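CytC3 (Streptomyces, PDB 3GJA) is a nonheme iron halogenase of the phytanoyl-CoA dioxygenase family, probably using 2-oxoglutarate and oxygen to chlorinate an unactivated carbon of its substrate. Local coordinates at residues L99-E104 / R259-Q264; L48-L53 / S306-E311; E158-L163 / D251-F256. All coordinates share one frame; numbering follows the deposited sequence.

In the fold
From the N terminus the chain first passes 48-53, at the end of helix 34-49, then 99-104 on strand 98-108, then the loop 158-163. The partners follow in reverse order, so the three loops nest and none cross. Residues 251-256 close interaction 3, the innermost; 259-264 close interaction 1; 306-311, in the loop after strand 289-290, close interaction 2 around both. Interactions 1 and 3 share strand 253-262 and touch where Ser103 CB lies 3.5 Å from Phe256 CZ. Interaction 1 lies in the central sheet, interaction 3 ties a loop to that sheet's strand 253-262, and interaction 2 fastens the C-terminal loop to the loop that follows helix 34-49.

Interaction 1: L99-E104 / R259-Q264; sequences LCWRSE and RYVPTQ. With ACT (acetate ion), chain C.
Leu99 and Val261 form a hydrogen-bonded antiparallel pair in the main sheet of a cupin-type beta barrel, and Arg102 pairs with Arg259 beyond a beta bulge. Trp101 is the extra residue of that bulge: its N still donates to Arg259 O (3.1 Å), and its indole swings across the neighbouring strand. There NE1 comes 3.6 Å from Arg259 CB and CD1 lies beside Val261 CB, while NE1 itself bonds to Thr146. Leu99 CB rests 4.0 Å from Val261 CG1, and its two methyls abut Thr263, CD1 against CG2 and CD2 against CA (3.9 Å each). On the other face Cys100 SG sits over the Tyr260 ring, 4.6 Å from its centroid, a distant sulfur-aromatic contact, and Ile86 and Val90 of helix 84-94 touch the same tyrosine. Arg259 runs alongside Arg102 in the same direction, but their guanidinium planes stand 74° apart and their tips turn to different partners. A bend at chi3 (73°) brings Arg259 NH1 to Glu104; an alanine here would probably leave that carboxylate without its salt-bridge partner and the Arg102 chain without its aliphatic neighbour. Arg102, with Trp101 CZ3 over one face of its guanidinium, reaches Gln131 through NH2 and an acetate ion, probably from the crystallisation liquor, through NH1, 2.8 Å from its O. Glu104 OE2 takes Arg259 NH1 at 3.0 Å from above the carboxylate plane, yet within the guanidinium plane.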
loop_
_atom_site.group_PDB
_atom_site.type_symbol
_atom_site.label_atom_id
_atom_site.label_comp_id
_atom_site.label_asym_id
_atom_site.label_seq_id
_atom_site.Cartn_x
_atom_site.Cartn_y
_atom_site.Cartn_z
ATOM N N LEU A 99 -6.661 -7.243 -6.158
ATOM C CA LEU A 99 -7.221 -7.109 -4.819
ATOM C C LEU A 99 -6.388 -6.100 -4.006
ATOM O O LEU A 99 -5.157 -6.185 -3.978
ATOM C CB LEU A 99 -7.162 -8.464 -4.118
ATOM C CG LEU A 99 -8.408 -9.210 -3.644
ATOM C CD1 LEU A 99 -9.526 -9.137 -4.668
ATOM C CD2 LEU A 99 -8.003 -10.661 -3.354
ATOM N N CYS A 100 -7.053 -5.129 -3.381
ATOM C CA CYS A 100 -6.369 -4.177 -2.510
ATOM C C CYS A 100 -6.728 -4.702 -1.132
ATOM O O CYS A 100 -7.865 -4.559 -0.685
ATOM C CB CYS A 100 -6.909 -2.755 -2.663
ATOM S SG CYS A 100 -6.177 -1.594 -1.446
ATOM N N TRP A 101 -5.767 -5.320 -0.452
ATOM C CA TRP A 101 -6.058 -5.896 0.851
ATOM C C TRP A 101 -5.694 -5.015 2.040
ATOM O O TRP A 101 -5.988 -5.358 3.186
ATOM C CB TRP A 101 -5.356 -7.242 0.980
ATOM C CG TRP A 101 -3.886 -7.106 1.088
ATOM C CD1 TRP A 101 -3.004 -6.868 0.076
ATOM C CD2 TRP A 101 -3.118 -7.152 2.292
ATOM N NE1 TRP A 101 -1.731 -6.765 0.576
ATOM C CE2 TRP A 101 -1.774 -6.933 1.936
ATOM C CE3 TRP A 101 -3.438 -7.357 3.641
ATOM C CZ2 TRP A 101 -0.744 -6.913 2.882
ATOM C CZ3 TRP A 101 -2.412 -7.337 4.582
ATOM C CH2 TRP A 101 -1.083 -7.116 4.195
ATOM N N ARG A 102 -5.046 -3.889 1.777
ATOM C CA ARG A 102 -4.674 -2.982 2.854
ATOM C C ARG A 102 -4.153 -1.619 2.398
ATOM O O ARG A 102 -3.650 -1.462 1.281
ATOM C CB ARG A 102 -3.624 -3.630 3.749
ATOM C CG ARG A 102 -3.023 -2.666 4.772
ATOM C CD ARG A 102 -1.982 -3.336 5.641
ATOM N NE ARG A 102 -2.570 -4.300 6.560
ATOM C CZ ARG A 102 -1.863 -5.001 7.439
ATOM N NH1 ARG A 102 -0.551 -4.836 7.501
ATOM N NH2 ARG A 102 -2.461 -5.858 8.255
ATOM N N SER A 103 -4.308 -0.643 3.288
ATOM C CA SER A 103 -3.825 0.708 3.085
ATOM C C SER A 103 -3.458 1.220 4.480
ATOM O O SER A 103 -4.018 0.771 5.490
ATOM C CB SER A 103 -4.891 1.597 2.441
ATOM O OG SER A 103 -5.815 2.076 3.389
ATOM N N GLU A 104 -2.498 2.140 4.535
ATOM C CA GLU A 104 -2.045 2.695 5.803
ATOM C C GLU A 104 -1.276 3.976 5.541
ATOM O O GLU A 104 -0.873 4.243 4.409
ATOM C CB GLU A 104 -1.133 1.702 6.508
ATOM C CG GLU A 104 0.097 1.353 5.689
ATOM C CD GLU A 104 0.793 0.105 6.196
ATOM O OE1 GLU A 104 1.459 0.173 7.256
ATOM O OE2 GLU A 104 0.657 -0.948 5.534
ATOM N N ARG A 259 -1.776 -1.493 -0.657
ATOM C CA ARG A 259 -1.101 -2.735 -1.018
ATOM C C ARG A 259 -1.996 -3.687 -1.817
ATOM O O ARG A 259 -3.150 -3.943 -1.456
ATOM C CB ARG A 259 -0.561 -3.375 0.269
ATOM C CG ARG A 259 -0.235 -2.297 1.308
ATOM C CD ARG A 259 0.667 -2.743 2.455
ATOM N NE ARG A 259 2.039 -2.920 2.006
ATOM C CZ ARG A 259 3.111 -2.456 2.640
ATOM N NH1 ARG A 259 2.984 -1.771 3.768
ATOM N NH2 ARG A 259 4.315 -2.692 2.143
ATOM N N TYR A 260 -1.450 -4.197 -2.916
ATOM C CA TYR A 260 -2.199 -5.070 -3.807
ATOM C C TYR A 260 -1.657 -6.478 -3.958
ATOM O O TYR A 260 -0.463 -6.732 -3.808
ATOM C CB TYR A 260 -2.303 -4.436 -5.194
ATOM C CG TYR A 260 -2.903 -3.053 -5.178
ATOM C CD1 TYR A 260 -2.172 -1.960 -4.706
ATOM C CD2 TYR A 260 -4.213 -2.838 -5.609
ATOM C CE1 TYR A 260 -2.732 -0.684 -4.660
ATOM C CE2 TYR A 260 -4.783 -1.568 -5.567
ATOM C CZ TYR A 260 -4.040 -0.495 -5.089
ATOM O OH TYR A 260 -4.614 0.751 -5.017
ATOM N N VAL A 261 -2.564 -7.383 -4.293
ATOM C CA VAL A 261 -2.241 -8.779 -4.470
ATOM C C VAL A 261 -3.290 -9.371 -5.428
ATOM O O VAL A 261 -4.463 -8.990 -5.386
ATOM C CB VAL A 261 -2.281 -9.475 -3.092
ATOM C CG1 VAL A 261 -3.673 -10.031 -2.809
ATOM C CG2 VAL A 261 -1.208 -10.519 -3.012
ATOM N N PRO A 262 -2.876 -10.276 -6.334
ATOM C CA PRO A 262 -3.841 -10.872 -7.266
ATOM C C PRO A 262 -4.831 -11.761 -6.522
ATOM O O PRO A 262 -4.536 -12.228 -5.425
ATOM C CB PRO A 262 -2.950 -11.648 -8.241
ATOM C CG PRO A 262 -1.777 -12.016 -7.408
ATOM C CD PRO A 262 -1.511 -10.738 -6.634
ATOM N N THR A 263 -6.004 -11.978 -7.118
ATOM C CA THR A 263 -7.077 -12.784 -6.517
ATOM C C THR A 263 -6.697 -14.184 -6.008
ATOM O O THR A 263 -7.278 -14.687 -5.046
ATOM C CB THR A 263 -8.257 -12.949 -7.508
ATOM O OG1 THR A 263 -7.757 -13.380 -8.783
ATOM C CG2 THR A 263 -9.011 -11.636 -7.675
ATOM N N GLN A 264 -5.741 -14.815 -6.669
ATOM C CA GLN A 264 -5.292 -16.149 -6.296
ATOM C C GLN A 264 -4.627 -16.155 -4.926
ATOM O O GLN A 264 -4.446 -17.210 -4.313
ATOM C CB GLN A 264 -4.306 -16.642 -7.342
ATOM C CG GLN A 264 -3.952 -15.549 -8.346
ATOM C CD GLN A 264 -2.471 -15.388 -8.506
ATOM O OE1 GLN A 264 -2.007 -14.552 -9.270
ATOM N NE2 GLN A 264 -1.711 -16.196 -7.779
HETATM C C ACT C . 1.152 -5.961 10.735
HETATM O O ACT C . 1.245 -5.629 9.431
HETATM O OXT ACT C . 2.155 -6.198 11.374
HETATM C CH3 ACT C . -0.199 -6.040 11.398
#

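Interaction 2: L48-L53 / S306-E311; sequences LLDRSL and SQRGYE
Arg308 reaches from a type I turn (Ser306 to Gly309) across Leu53 to Asp50, joining the C-terminal loop to the loop that follows helix 34-49. Beyond CB its chain runs extended from CG to NE. CG meets the methyl CD1 of Leu53 at 3.5 Å, and NE passes the same methyl at 3.9 Å. CZ then lies almost directly below CD1, which covers the centre of one guanidinium face. At the tip the two nitrogens part: NH2 makes a salt bridge to Asp50 OD2 at 3.3 Å, with the oxygen in the guanidinium plane and the carboxylate turned 90° to it. NH1 donates to Asp73 O and, at a long 3.3 Å, to a water oxygen that also bonds to Asp50 O and Leu53 N. Asp50 is held by its own loop, an Asx turn in which OD1 accepts from Ser52 N (2.8 Å). Beside the arginine, Gln307 CG packs 3.2 Å from Leu53 O. The contact lies at the surface, so the attraction of this long ion pair is probably weakened by solvent, with the Leu53 methyl covering one guanidinium face.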
loop_
_atom_site.group_PDB
_atom_site.type_symbol
_atom_site.label_atom_id
_atom_site.label_comp_id
_atom_site.label_asym_id
_atom_site.label_seq_id
_atom_site.Cartn_x
_atom_site.Cartn_y
_atom_site.Cartn_z
ATOM N N LEU A 48 -9.934 11.788 8.783
ATOM C CA LEU A 48 -9.319 10.696 9.529
ATOM C C LEU A 48 -9.725 10.827 11.001
ATOM O O LEU A 48 -9.885 9.834 11.697
ATOM C CB LEU A 48 -7.790 10.741 9.408
ATOM C CG LEU A 48 -7.147 10.410 8.055
ATOM C CD1 LEU A 48 -5.649 10.646 8.144
ATOM C CD2 LEU A 48 -7.434 8.958 7.664
ATOM N N LEU A 49 -9.904 12.064 11.459
ATOM C CA LEU A 49 -10.274 12.344 12.843
ATOM C C LEU A 49 -11.564 11.665 13.275
ATOM O O LEU A 49 -11.694 11.242 14.425
ATOM C CB LEU A 49 -10.399 13.857 13.054
ATOM C CG LEU A 49 -9.181 14.673 13.514
ATOM C CD1 LEU A 49 -7.904 13.852 13.417
ATOM C CD2 LEU A 49 -9.087 15.941 12.684
ATOM N N ASP A 50 -12.518 11.570 12.352
ATOM C CA ASP A 50 -13.807 10.940 12.638
ATOM C C ASP A 50 -13.746 9.449 12.327
ATOM O O ASP A 50 -13.670 9.047 11.167
ATOM C CB ASP A 50 -14.911 11.619 11.820
ATOM C CG ASP A 50 -16.212 10.829 11.808
ATOM O OD1 ASP A 50 -16.449 10.026 12.732
ATOM O OD2 ASP A 50 -17.010 11.025 10.872
ATOM N N ARG A 51 -13.781 8.634 13.375
ATOM C CA ARG A 51 -13.709 7.187 13.224
ATOM C C ARG A 51 -15.064 6.517 13.410
ATOM O O ARG A 51 -15.140 5.294 13.522
ATOM C CB ARG A 51 -12.713 6.600 14.238
ATOM C CG ARG A 51 -11.264 7.041 14.040
ATOM C CD ARG A 51 -10.319 6.341 15.024
ATOM N NE ARG A 51 -10.312 4.896 14.819
ATOM C CZ ARG A 51 -9.643 4.264 13.856
ATOM N NH1 ARG A 51 -8.899 4.945 12.994
ATOM N NH2 ARG A 51 -9.741 2.941 13.737
ATOM N N SER A 52 -16.127 7.316 13.429
ATOM C CA SER A 52 -17.473 6.790 13.635
ATOM C C SER A 52 -17.787 5.582 12.759
ATOM O O SER A 52 -18.554 4.711 13.157
ATOM C CB SER A 52 -18.519 7.882 13.388
ATOM O OG SER A 52 -18.677 8.135 12.005
ATOM N N LEU A 53 -17.195 5.517 11.575
ATOM C CA LEU A 53 -17.460 4.397 10.680
ATOM C C LEU A 53 -16.220 3.595 10.298
ATOM O O LEU A 53 -16.239 2.853 9.321
ATOM C CB LEU A 53 -18.153 4.897 9.411
ATOM C CG LEU A 53 -19.623 5.295 9.560
ATOM C CD1 LEU A 53 -20.108 5.978 8.292
ATOM C CD2 LEU A 53 -20.455 4.055 9.850
ATOM N N SER A 306 -18.134 0.201 0.528
ATOM C CA SER A 306 -17.456 0.814 1.660
ATOM C C SER A 306 -18.445 1.020 2.789
ATOM O O SER A 306 -19.661 0.999 2.585
ATOM C CB SER A 306 -16.862 2.169 1.274
ATOM O OG SER A 306 -17.760 3.225 1.576
ATOM N N GLN A 307 -17.905 1.238 3.980
ATOM C CA GLN A 307 -18.699 1.453 5.168
ATOM C C GLN A 307 -19.574 2.697 5.026
ATOM O O GLN A 307 -20.408 2.975 5.884
ATOM C CB GLN A 307 -17.769 1.612 6.359
ATOM C CG GLN A 307 -18.314 1.082 7.647
ATOM C CD GLN A 307 -18.426 -0.430 7.656
ATOM O OE1 GLN A 307 -18.820 -1.015 8.657
ATOM N NE2 GLN A 307 -18.076 -1.070 6.543
ATOM N N ARG A 308 -19.371 3.457 3.953
ATOM C CA ARG A 308 -20.162 4.663 3.721
ATOM C C ARG A 308 -20.973 4.569 2.443
ATOM O O ARG A 308 -21.431 5.582 1.916
ATOM C CB ARG A 308 -19.275 5.910 3.655
ATOM C CG ARG A 308 -19.200 6.683 4.959
ATOM C CD ARG A 308 -18.557 8.058 4.770
ATOM N NE ARG A 308 -18.529 8.792 6.030
ATOM C CZ ARG A 308 -17.677 8.548 7.020
ATOM N NH1 ARG A 308 -16.769 7.591 6.897
ATOM N NH2 ARG A 308 -17.747 9.245 8.142
ATOM N N GLY A 309 -21.139 3.355 1.938
ATOM C CA GLY A 309 -21.919 3.170 0.731
ATOM C C GLY A 309 -21.168 3.411 -0.561
ATOM O O GLY A 309 -21.769 3.406 -1.637
ATOM N N TYR A 310 -19.862 3.632 -0.479
ATOM C CA TYR A 310 -19.098 3.844 -1.697
ATOM C C TYR A 310 -18.975 2.472 -2.354
ATOM O O TYR A 310 -18.442 1.531 -1.767
ATOM C CB TYR A 310 -17.723 4.439 -1.380
ATOM C CG TYR A 310 -16.895 4.735 -2.611
ATOM C CD1 TYR A 310 -16.302 3.703 -3.335
ATOM C CD2 TYR A 310 -16.715 6.049 -3.061
ATOM C CE1 TYR A 310 -15.550 3.965 -4.477
ATOM C CE2 TYR A 310 -15.966 6.320 -4.205
ATOM C CZ TYR A 310 -15.389 5.274 -4.907
ATOM O OH TYR A 310 -14.663 5.518 -6.048
ATOM N N GLU A 311 -19.493 2.366 -3.570
ATOM C CA GLU A 311 -19.490 1.116 -4.312
ATOM C C GLU A 311 -18.200 0.902 -5.079
ATOM O O GLU A 311 -17.771 1.774 -5.829
ATOM C CB GLU A 311 -20.672 1.110 -5.280
ATOM C CG GLU A 311 -20.962 -0.221 -5.931
ATOM C CD GLU A 311 -21.294 -1.297 -4.918
ATOM O OE1 GLU A 311 -22.080 -1.017 -3.982
ATOM O OE2 GLU A 311 -20.774 -2.426 -5.066
HETATM O O HOH W 1 -15.570 7.086 9.912
#

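Interaction 3: E158-L163 / D251-F256; sequences EQNGCL and DYRMGF
Gly161 O receives NH2 of Arg253 at 3.0 Å, a direct hydrogen bond between the loop 158-163 and strand 253-262 of the cupin-type barrel. The bond is bent (146° at the hydrogen), and the donor stands 35° above the carbonyl plane. Lys108 NZ gives the same oxygen a second bond, so two cationic side chains grip one peptide carbonyl. Nearer the backbone, Asn160 CB lies 3.9 Å from Arg253 CB, and the Asn160 side chain faces Asp251 from the opposite direction. At the outer edge a water donates to both Gln159 OE1 and Asp251 OD2, extending the contact toward solvent. The second shell sets these groups in place. A type I turn from Glu158 to Gly161, closed by Gly161 N to Glu158 O (3.2 Å), turns the loop toward the arginine. Gly161, with a positive phi, adopts a backbone shape that would press a beta carbon onto the carbonyl oxygen of Asn160, which calls for glycine. Backbone bonds of Gln159 with Thr246 and of Cys162 with Leu243 tie the loop to its neighbours. Asp251 is fixed through OD1 by His155, and its carbonyl by His245. Arg253 leaves the strand with CG anti to the backbone N (chi1 169°), then bends at chi2 and chi3 and touches Trp150, which Leu163 also touches. Its NH1 donates to Phe106 O on strand 98-108, while NE is buried without a polar partner, 4.1 Å from Gly161 O.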
loop_
_atom_site.group_PDB
_atom_site.type_symbol
_atom_site.label_atom_id
_atom_site.label_comp_id
_atom_site.label_asym_id
_atom_site.label_seq_id
_atom_site.Cartn_x
_atom_site.Cartn_y
_atom_site.Cartn_z
ATOM N N GLU A 158 14.439 14.775 0.626
ATOM C CA GLU A 158 15.565 14.226 1.359
ATOM C C GLU A 158 15.556 14.844 2.745
ATOM O O GLU A 158 15.813 14.165 3.737
ATOM C CB GLU A 158 16.881 14.538 0.653
ATOM C CG GLU A 158 17.077 13.744 -0.622
ATOM C CD GLU A 158 18.465 13.916 -1.197
ATOM O OE1 GLU A 158 19.439 13.520 -0.519
ATOM O OE2 GLU A 158 18.581 14.450 -2.323
ATOM N N GLN A 159 15.237 16.131 2.812
ATOM C CA GLN A 159 15.187 16.826 4.092
ATOM C C GLN A 159 14.083 16.250 4.977
ATOM O O GLN A 159 14.217 16.228 6.195
ATOM C CB GLN A 159 14.954 18.324 3.880
ATOM C CG GLN A 159 14.999 19.112 5.175
ATOM C CD GLN A 159 15.103 20.611 4.957
ATOM O OE1 GLN A 159 14.131 21.272 4.588
ATOM N NE2 GLN A 159 16.296 21.154 5.179
ATOM N N ASN A 160 13.008 15.790 4.333
ATOM C CA ASN A 160 11.821 15.181 4.970
ATOM C C ASN A 160 11.989 13.739 5.428
ATOM O O ASN A 160 11.107 13.200 6.099
ATOM C CB ASN A 160 10.634 15.170 3.987
ATOM C CG ASN A 160 9.611 16.182 4.336
ATOM O OD1 ASN A 160 9.666 16.764 5.421
ATOM N ND2 ASN A 160 8.664 16.412 3.443
ATOM N N GLY A 161 13.076 13.104 5.009
ATOM C CA GLY A 161 13.307 11.715 5.358
ATOM C C GLY A 161 12.690 10.766 4.338
ATOM O O GLY A 161 12.096 9.745 4.707
ATOM N N CYS A 162 12.837 11.091 3.054
ATOM C CA CYS A 162 12.284 10.268 1.978
ATOM C C CYS A 162 12.873 8.866 1.917
ATOM O O CYS A 162 13.957 8.601 2.438
ATOM C CB CYS A 162 12.500 10.934 0.619
ATOM S SG CYS A 162 14.242 10.970 0.094
ATOM N N LEU A 163 12.149 7.974 1.253
ATOM C CA LEU A 163 12.571 6.593 1.097
ATOM C C LEU A 163 13.812 6.516 0.210
ATOM O O LEU A 163 14.119 7.444 -0.545
ATOM C CB LEU A 163 11.439 5.768 0.468
ATOM C CG LEU A 163 10.075 5.799 1.179
ATOM C CD1 LEU A 163 9.006 5.174 0.287
ATOM C CD2 LEU A 163 10.167 5.066 2.514
ATOM N N ASP A 251 7.261 20.923 8.882
ATOM C CA ASP A 251 7.353 20.226 7.606
ATOM C C ASP A 251 7.221 18.719 7.779
ATOM O O ASP A 251 8.210 18.001 7.818
ATOM C CB ASP A 251 8.684 20.577 6.916
ATOM C CG ASP A 251 8.936 19.753 5.657
ATOM O OD1 ASP A 251 7.956 19.322 5.016
ATOM O OD2 ASP A 251 10.121 19.552 5.299
ATOM N N TYR A 252 5.994 18.236 7.890
ATOM C CA TYR A 252 5.789 16.804 8.052
ATOM C C TYR A 252 5.594 16.158 6.693
ATOM O O TYR A 252 5.085 16.777 5.761
ATOM C CB TYR A 252 4.561 16.516 8.911
ATOM C CG TYR A 252 3.258 16.807 8.211
ATOM C CD1 TYR A 252 2.711 18.089 8.222
ATOM C CD2 TYR A 252 2.587 15.806 7.508
ATOM C CE1 TYR A 252 1.521 18.370 7.550
ATOM C CE2 TYR A 252 1.397 16.074 6.829
ATOM C CZ TYR A 252 0.870 17.357 6.854
ATOM O OH TYR A 252 -0.300 17.624 6.190
ATOM N N ARG A 253 6.017 14.910 6.582
ATOM C CA ARG A 253 5.864 14.183 5.345
ATOM C C ARG A 253 4.782 13.136 5.563
ATOM O O ARG A 253 4.790 12.425 6.572
ATOM C CB ARG A 253 7.183 13.525 4.955
ATOM C CG ARG A 253 7.053 12.538 3.826
ATOM C CD ARG A 253 6.830 11.142 4.373
ATOM N NE ARG A 253 8.070 10.376 4.414
ATOM C CZ ARG A 253 8.178 9.160 4.944
ATOM N NH1 ARG A 253 7.121 8.570 5.493
ATOM N NH2 ARG A 253 9.336 8.517 4.890
ATOM N N MET A 254 3.839 13.053 4.633
ATOM C CA MET A 254 2.768 12.078 4.753
ATOM C C MET A 254 2.652 11.213 3.514
ATOM O O MET A 254 2.424 11.707 2.409
ATOM C CB MET A 254 1.428 12.770 5.009
ATOM C CG MET A 254 0.280 11.801 5.301
ATOM S SD MET A 254 0.585 10.777 6.772
ATOM C CE MET A 254 0.361 11.996 8.056
ATOM N N GLY A 255 2.823 9.914 3.708
ATOM C CA GLY A 255 2.702 8.983 2.606
ATOM C C GLY A 255 1.496 8.089 2.843
ATOM O O GLY A 255 1.206 7.711 3.979
ATOM N N PHE A 256 0.771 7.772 1.779
ATOM C CA PHE A 256 -0.389 6.902 1.892
ATOM C C PHE A 256 -0.090 5.676 1.043
ATOM O O PHE A 256 0.076 5.783 -0.168
ATOM C CB PHE A 256 -1.654 7.600 1.379
ATOM C CG PHE A 256 -2.863 6.700 1.348
ATOM C CD1 PHE A 256 -3.368 6.155 2.528
ATOM C CD2 PHE A 256 -3.451 6.346 0.139
ATOM C CE1 PHE A 256 -4.445 5.259 2.505
ATOM C CE2 PHE A 256 -4.528 5.453 0.097
ATOM C CZ PHE A 256 -5.025 4.907 1.289
HETATM O O HOH W 2 11.786 21.176 6.281
#